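Local coordinates for cellulosomal-scaffolding protein A (Clostridium thermocellum, PDB 4B9F) that probably anchors the cellulosome scaffold to cellulose, this piece of it being its family 3a carbohydrate-binding module, a calcium-binding beta sandwich, at residues F6-P11 with Y121-D126; Y43-D46 with D50-F53; V79-S84 with D89-I94. One frame throughout, in Å; residues are numbered along the deposited sequence.

In the fold
Interactions 1 and 2 share one calcium site, and interaction 3 lies beside it in the same beta sandwich. Along the chain, interactions 2 and 3 follow one another inside the long loop closed by interaction 1. The centres of interactions 1 and 2 are about 12 Å apart, and both reach the metal, T122, N125 and D126 from one, T44 and D46 from the other. Interactions 2 and 3 lie about 9 Å apart, centre to centre, joined where Y43 pairs with D89 and T90 in the five-stranded sheet. Interactions 1 and 3, with centres about 16 Å apart, do not touch. Calcium thus ties loops distant in sequence together at one end of the module.

Interaction 1 (F6-P11 with Y121-D126); sequences FYNSNP and YTQSND. With CA (calcium ion), chain C.
Q123 reaches from the calcium-binding turn to N8, the last residue of strand 2-8, and N10 just beyond it, and its terminal amide carries the direct contact. From CB, the side chain leaves with CG beside the backbone N (chi1 -56°) and runs on extended through CG to CD, which brings the amide up to the carbonyl of N10, with CD 3.9 Å from N10 O. At the tip, NE2 donates to N10 O at 3.0 Å, with an N-H...O angle of 162°; the acceptor lies almost in the Q123 amide plane, while NE2 is tilted 24° from the carbonyl plane of N10. The same NE2 also bonds to S12 O. OE1 stands 3.9 Å from N8 ND2, the two amide planes nearly perpendicular, and water 1 links the two: it accepts from N8 ND2 at 3.0 Å and lies 2.8 Å from Q123 OE1 and 2.7 Å from N10 OD1, with more acceptors around it than protons. N8 has stronger partners of its own, K130 N at OD1 and Y41 OH at ND2, and N10 ND2 turns to S17 O.

Past Q123, a type I turn to D126 is closed by D126 N bonding to Q123 O. Calcium takes T122 O, N125 OD1 and D126 OD1, each at 2.4 Å, and T44 and D46 supply further ligands. D126 OD2 instead accepts from calcium-bound water 2. The chemistry implies a polar join: two N-H bonds and a water hold the Q123 amide in one orientation, next to a turn fixed by the metal.

Interaction 2 (Y43-D46 with D50-F53); sequences YTVD and DQTF. With CA (calcium ion), chain C.
The flat groups of Y43 and Q51 meet at the phenol's edge: Q51 OE1 lies near the ring plane beside CE2 and CZ, and the amide is turned 70° from the ring. Of the ring's other neighbours, F113 meets it with its own ring at an inclined angle, and F78, T90 and D126 also touch the side chain. Y43 OH donates to Q51 OE1 at 2.7 Å. The C=O...O angle is 109° and the hydroxyl is tilted 34° from the carbonyl plane, a steep approach to the acceptor. Q51 OE1 also bonds to Y121 OH, so two phenols share one amide oxygen.

The two side chains come from opposite directions, Q51 extending beyond CG to reach the Y43 hydroxyl. V45 packs against the same amide, its CG2 being 3.7 Å from Q51 NE2. T44 and D46, on either side of V45 in the chain, bind calcium: T44 through O and OG1, both at 2.5 Å, and D46 through both carboxylate oxygens, unevenly, with OD2 at 2.4 Å and OD1 at 2.8 Å.

Strand 37-43 ends at Y43, where its backbone pairs with D89 and T90 of strand 88-96. Q51 opens strand 51-61 in the other sheet, beside F113 and K115 of strand 106-115, so the contact bridges the two layers of the sandwich close to its calcium end.

Interaction 3 (V79-S84 with D89-I94); sequences VKMSSS and DTYLEI
A beta hairpin, with strand 74-85 outermost and 88-96 next to it, borders the five-stranded sheet, and V79 with Y91 is a hydrogen-bonded antiparallel pair within it. V79 N donates to Y91 O and Y91 N to V79 O, both at 2.9 Å. K80 and T90 follow as a non-hydrogen-bonded pair, with CA atoms 4.4 Å apart. M81 N then donates to D89 O at 2.8 Å, the N-H...O bond nearly straight but the donor 47° out of the carbonyl plane. The axes of the short segments 79-81 and 90-94 run at 150°, so the pairing is antiparallel with a marked twist. Where the chain turns away, water 3 donates to M81 O at 2.6 Å and more distantly to D89 O, spanning the two strands.

V79 and Y91 point the same way on one face. V79 CB sits over the Y91 ring in a CH-pi contact, 3.7 Å from its centroid and 17° off the normal, and V79 CG1 reaches on to CZ and OH. The first torsion of Y91 puts the ring between its backbone N and carbonyl carbon, bringing it alongside V79. M81 CG comes to the ring edge instead, 4.2 Å from Y91 CD2, while its chain bends at chi3 and SD lies near T90 N. Beyond the corner at S82 and S83, S84 CB returns to D89 CB at 3.6 Å.

D89 and T90 together face Y43 as a classic beta bulge. T90 OG1 donates to D89 OD1, which also accepts from V45 N, tying the bulge to the calcium-bearing loop. Strand 88-96 thus lies between strand 74-85 at the sheet's edge and strand 37-43, while L92 and I94 pack on F53 of strand 51-61.

Interaction 1 (F6-P11 with Y121-D126)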
loop_
_atom_site.group_PDB
_atom_site.type_symbol
_atom_site.label_atom_id
_atom_site.label_comp_id
_atom_site.label_asym_id
_atom_site.label_seq_id
_atom_site.Cartn_x
_atom_site.Cartn_y
_atom_site.Cartn_z
ATOM N N PHE A 6 3.479 0.948 8.032
ATOM C CA PHE A 6 4.031 1.067 6.702
ATOM C C PHE A 6 5.546 1.231 6.734
ATOM O O PHE A 6 6.088 1.800 7.678
ATOM C CB PHE A 6 3.429 2.301 6.014
ATOM C CG PHE A 6 3.955 2.490 4.638
ATOM C CD1 PHE A 6 3.424 1.757 3.597
ATOM C CD2 PHE A 6 5.048 3.317 4.396
ATOM C CE1 PHE A 6 3.954 1.845 2.335
ATOM C CE2 PHE A 6 5.589 3.418 3.131
ATOM C CZ PHE A 6 5.046 2.675 2.097
ATOM N N TYR A 7 6.219 0.739 5.696
ATOM C CA TYR A 7 7.572 1.198 5.371
ATOM C C TYR A 7 7.915 0.808 3.940
ATOM O O TYR A 7 7.251 -0.054 3.349
ATOM C CB TYR A 7 8.640 0.667 6.347
ATOM C CG TYR A 7 8.990 -0.808 6.219
ATOM C CD1 TYR A 7 8.052 -1.796 6.495
ATOM C CD2 TYR A 7 10.284 -1.207 5.883
ATOM C CE1 TYR A 7 8.385 -3.156 6.403
ATOM C CE2 TYR A 7 10.622 -2.553 5.786
ATOM C CZ TYR A 7 9.675 -3.523 6.047
ATOM O OH TYR A 7 10.025 -4.858 5.958
ATOM N N ASN A 8 8.935 1.459 3.384
ATOM C CA ASN A 8 9.509 1.062 2.091
ATOM C C ASN A 8 10.681 0.140 2.344
ATOM O O ASN A 8 11.591 0.487 3.098
ATOM C CB ASN A 8 9.994 2.285 1.320
ATOM C CG ASN A 8 8.853 3.122 0.802
ATOM O OD1 ASN A 8 8.308 3.957 1.525
ATOM N ND2 ASN A 8 8.455 2.881 -0.441
ATOM N N SER A 9 10.679 -1.033 1.726
ATOM C CA SER A 9 11.745 -1.984 2.026
ATOM C C SER A 9 13.078 -1.603 1.390
ATOM O O SER A 9 14.140 -1.926 1.937
ATOM C CB SER A 9 11.332 -3.395 1.627
ATOM O OG SER A 9 11.072 -3.455 0.239
ATOM N N ASN A 10 13.034 -0.923 0.245
ATOM C CA ASN A 10 14.264 -0.503 -0.430
ATOM C C ASN A 10 14.395 1.011 -0.414
ATOM O O ASN A 10 13.608 1.710 -1.041
ATOM C CB ASN A 10 14.330 -1.040 -1.855
ATOM C CG ASN A 10 13.223 -0.523 -2.723
ATOM O OD1 ASN A 10 12.070 -0.449 -2.294
ATOM N ND2 ASN A 10 13.565 -0.143 -3.958
ATOM N N PRO A 11 15.384 1.522 0.328
ATOM C CA PRO A 11 15.459 2.966 0.556
ATOM C C PRO A 11 16.315 3.760 -0.429
ATOM O O PRO A 11 16.407 4.967 -0.249
ATOM C CB PRO A 11 16.080 3.048 1.950
ATOM C CG PRO A 11 16.958 1.858 2.030
ATOM C CD PRO A 11 16.246 0.772 1.261
ATOM N N TYR A 121 13.016 5.745 -10.927
ATOM C CA TYR A 121 12.302 6.666 -10.064
ATOM C C TYR A 121 13.296 7.329 -9.115
ATOM O O TYR A 121 14.389 6.799 -8.853
ATOM C CB TYR A 121 11.348 5.906 -9.156
ATOM C CG TYR A 121 10.193 5.180 -9.785
ATOM C CD1 TYR A 121 9.040 5.860 -10.184
ATOM C CD2 TYR A 121 10.217 3.794 -9.911
ATOM C CE1 TYR A 121 7.951 5.172 -10.718
ATOM C CE2 TYR A 121 9.150 3.104 -10.446
ATOM C CZ TYR A 121 8.013 3.792 -10.842
ATOM O OH TYR A 121 6.947 3.090 -11.351
ATOM N N THR A 122 12.871 8.458 -8.558
ATOM C CA THR A 122 13.566 9.138 -7.477
ATOM C C THR A 122 12.634 9.113 -6.275
ATOM O O THR A 122 11.494 9.567 -6.382
ATOM C CB THR A 122 13.829 10.600 -7.863
ATOM O OG1 THR A 122 14.763 10.637 -8.949
ATOM C CG2 THR A 122 14.368 11.392 -6.677
ATOM N N GLN A 123 13.091 8.584 -5.142
ATOM C CA GLN A 123 12.188 8.431 -4.001
ATOM C C GLN A 123 12.144 9.636 -3.066
ATOM O O GLN A 123 11.224 9.758 -2.266
ATOM C CB GLN A 123 12.501 7.150 -3.226
ATOM C CG GLN A 123 12.453 5.902 -4.098
ATOM C CD GLN A 123 12.234 4.650 -3.285
ATOM O OE1 GLN A 123 11.093 4.263 -3.014
ATOM N NE2 GLN A 123 13.319 4.003 -2.890
ATOM N N SER A 124 13.120 10.530 -3.188
ATOM C CA SER A 124 13.239 11.658 -2.267
ATOM C C SER A 124 12.129 12.684 -2.454
ATOM O O SER A 124 11.938 13.544 -1.604
ATOM C CB SER A 124 14.591 12.350 -2.430
ATOM O OG SER A 124 14.680 12.971 -3.699
ATOM N N ASN A 125 11.419 12.615 -3.576
ATOM C CA ASN A 125 10.316 13.536 -3.851
ATOM C C ASN A 125 8.968 12.812 -3.877
ATOM O O ASN A 125 8.065 13.190 -4.628
ATOM C CB ASN A 125 10.565 14.321 -5.154
ATOM C CG ASN A 125 10.715 13.418 -6.361
ATOM O OD1 ASN A 125 10.635 12.197 -6.242
ATOM N ND2 ASN A 125 10.910 14.014 -7.534
ATOM N N ASP A 126 8.844 11.781 -3.043
ATOM C CA ASP A 126 7.611 10.987 -2.932
ATOM C C ASP A 126 6.989 11.151 -1.550
ATOM O O ASP A 126 7.584 10.742 -0.543
ATOM C CB ASP A 126 7.892 9.496 -3.158
ATOM C CG ASP A 126 8.388 9.190 -4.553
ATOM O OD1 ASP A 126 8.241 10.050 -5.441
ATOM O OD2 ASP A 126 8.909 8.072 -4.758
HETATM CA CA CA C . 9.525 10.418 -7.450
HETATM O O HOH W 1 10.492 1.686 -2.215
HETATM O O HOH W 2 9.275 7.935 -7.396
#

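Interaction 2 (Y43-D46 with D50-F53)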
loop_
_atom_site.group_PDB
_atom_site.type_symbol
_atom_site.label_atom_id
_atom_site.label_comp_id
_atom_site.label_asym_id
_atom_site.label_seq_id
_atom_site.Cartn_x
_atom_site.Cartn_y
_atom_site.Cartn_z
ATOM N N TYR A 43 3.182 9.377 -4.678
ATOM C CA TYR A 43 4.540 9.605 -5.136
ATOM C C TYR A 43 4.551 10.454 -6.398
ATOM O O TYR A 43 3.499 10.807 -6.932
ATOM C CB TYR A 43 5.236 8.252 -5.383
ATOM C CG TYR A 43 4.644 7.434 -6.521
ATOM C CD1 TYR A 43 3.455 6.727 -6.359
ATOM C CD2 TYR A 43 5.281 7.370 -7.756
ATOM C CE1 TYR A 43 2.907 5.980 -7.403
ATOM C CE2 TYR A 43 4.744 6.632 -8.804
ATOM C CZ TYR A 43 3.560 5.934 -8.622
ATOM O OH TYR A 43 3.023 5.190 -9.646
ATOM N N THR A 44 5.751 10.799 -6.854
ATOM C CA THR A 44 5.918 11.475 -8.130
ATOM C C THR A 44 6.535 10.493 -9.115
ATOM O O THR A 44 7.562 9.874 -8.834
ATOM C CB THR A 44 6.821 12.715 -8.009
ATOM O OG1 THR A 44 8.002 12.373 -7.269
ATOM C CG2 THR A 44 6.094 13.840 -7.298
ATOM N N VAL A 45 5.907 10.354 -10.277
ATOM C CA VAL A 45 6.297 9.323 -11.234
ATOM C C VAL A 45 7.668 9.560 -11.891
ATOM O O VAL A 45 8.304 8.607 -12.333
ATOM C CB VAL A 45 5.174 9.124 -12.289
ATOM C CG1 VAL A 45 5.022 10.361 -13.172
ATOM C CG2 VAL A 45 5.403 7.866 -13.123
ATOM N N ASP A 46 8.117 10.816 -11.934
ATOM C CA ASP A 46 9.417 11.189 -12.511
ATOM C C ASP A 46 9.544 10.762 -13.976
ATOM O O ASP A 46 10.474 10.038 -14.347
ATOM C CB ASP A 46 10.585 10.605 -11.702
ATOM C CG ASP A 46 10.420 10.799 -10.204
ATOM O OD1 ASP A 46 10.062 11.912 -9.756
ATOM O OD2 ASP A 46 10.640 9.823 -9.465
ATOM N N ASP A 50 3.903 3.867 -18.614
ATOM C CA ASP A 50 3.052 2.793 -18.126
ATOM C C ASP A 50 3.746 2.104 -16.962
ATOM O O ASP A 50 4.959 1.910 -16.980
ATOM C CB ASP A 50 2.770 1.758 -19.218
ATOM C CG ASP A 50 1.935 2.309 -20.364
ATOM O OD1 ASP A 50 1.356 3.408 -20.229
ATOM O OD2 ASP A 50 1.853 1.625 -21.406
ATOM N N GLN A 51 2.960 1.727 -15.961
ATOM C CA GLN A 51 3.474 1.075 -14.768
ATOM C C GLN A 51 2.684 -0.185 -14.476
ATOM O O GLN A 51 1.545 -0.325 -14.915
ATOM C CB GLN A 51 3.396 2.025 -13.570
ATOM C CG GLN A 51 4.315 3.229 -13.694
ATOM C CD GLN A 51 3.991 4.314 -12.701
ATOM O OE1 GLN A 51 4.664 4.462 -11.680
ATOM N NE2 GLN A 51 2.952 5.087 -12.998
ATOM N N THR A 52 3.296 -1.100 -13.726
ATOM C CA THR A 52 2.628 -2.337 -13.321
ATOM C C THR A 52 2.929 -2.618 -11.856
ATOM O O THR A 52 4.035 -2.352 -11.377
ATOM C CB THR A 52 3.099 -3.538 -14.176
ATOM O OG1 THR A 52 2.989 -3.208 -15.561
ATOM C CG2 THR A 52 2.254 -4.780 -13.909
ATOM N N PHE A 53 1.923 -3.133 -11.160
ATOM C CA PHE A 53 2.020 -3.543 -9.759
ATOM C C PHE A 53 1.937 -5.052 -9.615
ATOM O O PHE A 53 1.115 -5.711 -10.265
ATOM C CB PHE A 53 0.853 -2.921 -8.959
ATOM C CG PHE A 53 0.688 -3.502 -7.568
ATOM C CD1 PHE A 53 1.374 -2.960 -6.493
ATOM C CD2 PHE A 53 -0.139 -4.600 -7.337
ATOM C CE1 PHE A 53 1.242 -3.497 -5.220
ATOM C CE2 PHE A 53 -0.280 -5.145 -6.066
ATOM C CZ PHE A 53 0.417 -4.591 -5.007
HETATM CA CA CA C . 9.525 10.418 -7.450
HETATM O O HOH W 2 9.275 7.935 -7.396
#

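Interaction 3 (V79-S84 with D89-I94)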
loop_
_atom_site.group_PDB
_atom_site.type_symbol
_atom_site.label_atom_id
_atom_site.label_comp_id
_atom_site.label_asym_id
_atom_site.label_seq_id
_atom_site.Cartn_x
_atom_site.Cartn_y
_atom_site.Cartn_z
ATOM N N VAL A 79 -3.280 5.852 -10.212
ATOM C CA VAL A 79 -4.210 6.961 -10.362
ATOM C C VAL A 79 -3.456 8.284 -10.394
ATOM O O VAL A 79 -2.710 8.605 -9.469
ATOM C CB VAL A 79 -5.217 6.986 -9.201
ATOM C CG1 VAL A 79 -6.190 8.171 -9.347
ATOM C CG2 VAL A 79 -5.970 5.663 -9.115
ATOM N N LYS A 80 -3.652 9.050 -11.463
ATOM C CA LYS A 80 -3.046 10.374 -11.559
ATOM C C LYS A 80 -3.808 11.378 -10.707
ATOM O O LYS A 80 -5.046 11.388 -10.687
ATOM C CB LYS A 80 -3.049 10.866 -13.008
ATOM C CG LYS A 80 -2.255 9.998 -13.953
ATOM C CD LYS A 80 -2.351 10.538 -15.371
ATOM C CE LYS A 80 -1.749 9.570 -16.380
ATOM N NZ LYS A 80 -2.007 10.020 -17.773
ATOM N N MET A 81 -3.073 12.243 -10.018
ATOM C CA MET A 81 -3.689 13.361 -9.316
ATOM C C MET A 81 -3.763 14.530 -10.275
ATOM O O MET A 81 -2.739 14.954 -10.820
ATOM C CB MET A 81 -2.868 13.732 -8.087
ATOM C CG MET A 81 -2.836 12.639 -7.041
ATOM S SD MET A 81 -1.611 12.918 -5.758
ATOM C CE MET A 81 -2.175 14.483 -5.070
ATOM N N SER A 82 -4.962 15.056 -10.497
ATOM C CA SER A 82 -5.112 16.073 -11.529
ATOM C C SER A 82 -4.476 17.398 -11.114
ATOM O O SER A 82 -4.084 18.199 -11.965
ATOM C CB SER A 82 -6.580 16.260 -11.911
ATOM O OG SER A 82 -7.374 16.627 -10.791
ATOM N N SER A 83 -4.399 17.630 -9.808
ATOM C CA SER A 83 -3.649 18.758 -9.279
ATOM C C SER A 83 -2.509 18.217 -8.419
ATOM O O SER A 83 -2.705 17.799 -7.278
ATOM C CB SER A 83 -4.547 19.691 -8.473
ATOM O OG SER A 83 -3.811 20.830 -8.064
ATOM N N SER A 84 -1.311 18.196 -8.981
ATOM C CA SER A 84 -0.186 17.604 -8.272
ATOM C C SER A 84 0.408 18.548 -7.244
ATOM O O SER A 84 0.292 19.773 -7.347
ATOM C CB SER A 84 0.905 17.192 -9.253
ATOM O OG SER A 84 1.377 18.327 -9.956
ATOM N N ASP A 89 2.156 13.274 -7.526
ATOM C CA ASP A 89 1.362 13.438 -8.741
ATOM C C ASP A 89 0.584 12.190 -9.115
ATOM O O ASP A 89 -0.230 12.221 -10.039
ATOM C CB ASP A 89 2.189 13.949 -9.943
ATOM C CG ASP A 89 3.385 13.065 -10.289
ATOM O OD1 ASP A 89 3.313 11.820 -10.211
ATOM O OD2 ASP A 89 4.413 13.645 -10.673
ATOM N N THR A 90 0.823 11.106 -8.380
ATOM C CA THR A 90 0.235 9.809 -8.663
ATOM C C THR A 90 0.046 9.093 -7.343
ATOM O O THR A 90 0.794 9.337 -6.394
ATOM C CB THR A 90 1.216 8.965 -9.534
ATOM O OG1 THR A 90 1.613 9.719 -10.688
ATOM C CG2 THR A 90 0.588 7.645 -9.983
ATOM N N TYR A 91 -0.933 8.205 -7.264
ATOM C CA TYR A 91 -0.869 7.182 -6.230
ATOM C C TYR A 91 -1.086 5.794 -6.771
ATOM O O TYR A 91 -1.823 5.584 -7.742
ATOM C CB TYR A 91 -1.809 7.459 -5.046
ATOM C CG TYR A 91 -3.287 7.578 -5.349
ATOM C CD1 TYR A 91 -4.127 6.468 -5.285
ATOM C CD2 TYR A 91 -3.857 8.818 -5.619
ATOM C CE1 TYR A 91 -5.504 6.590 -5.528
ATOM C CE2 TYR A 91 -5.219 8.945 -5.857
ATOM C CZ TYR A 91 -6.035 7.835 -5.805
ATOM O OH TYR A 91 -7.387 7.975 -6.032
ATOM N N LEU A 92 -0.395 4.848 -6.153
ATOM C CA LEU A 92 -0.763 3.457 -6.282
ATOM C C LEU A 92 -1.936 3.217 -5.349
ATOM O O LEU A 92 -1.895 3.584 -4.165
ATOM C CB LEU A 92 0.408 2.570 -5.872
ATOM C CG LEU A 92 0.083 1.099 -5.601
ATOM C CD1 LEU A 92 -0.193 0.355 -6.902
ATOM C CD2 LEU A 92 1.205 0.418 -4.828
ATOM N N GLU A 93 -3.001 2.639 -5.886
ATOM C CA GLU A 93 -4.117 2.205 -5.076
ATOM C C GLU A 93 -4.102 0.697 -4.995
ATOM O O GLU A 93 -4.178 0.015 -6.027
ATOM C CB GLU A 93 -5.439 2.659 -5.676
ATOM C CG GLU A 93 -6.617 2.314 -4.785
ATOM C CD GLU A 93 -7.935 2.294 -5.525
ATOM O OE1 GLU A 93 -8.148 1.364 -6.339
ATOM O OE2 GLU A 93 -8.759 3.199 -5.282
ATOM N N ILE A 94 -3.971 0.184 -3.776
ATOM C CA ILE A 94 -4.020 -1.247 -3.529
ATOM C C ILE A 94 -5.445 -1.598 -3.127
ATOM O O ILE A 94 -6.053 -0.914 -2.295
ATOM C CB ILE A 94 -3.001 -1.673 -2.437
ATOM C CG1 ILE A 94 -1.570 -1.462 -2.951
ATOM C CG2 ILE A 94 -3.228 -3.131 -2.047
ATOM C CD1 ILE A 94 -0.488 -1.707 -1.910
HETATM O O HOH W 3 -0.804 14.309 -12.504
#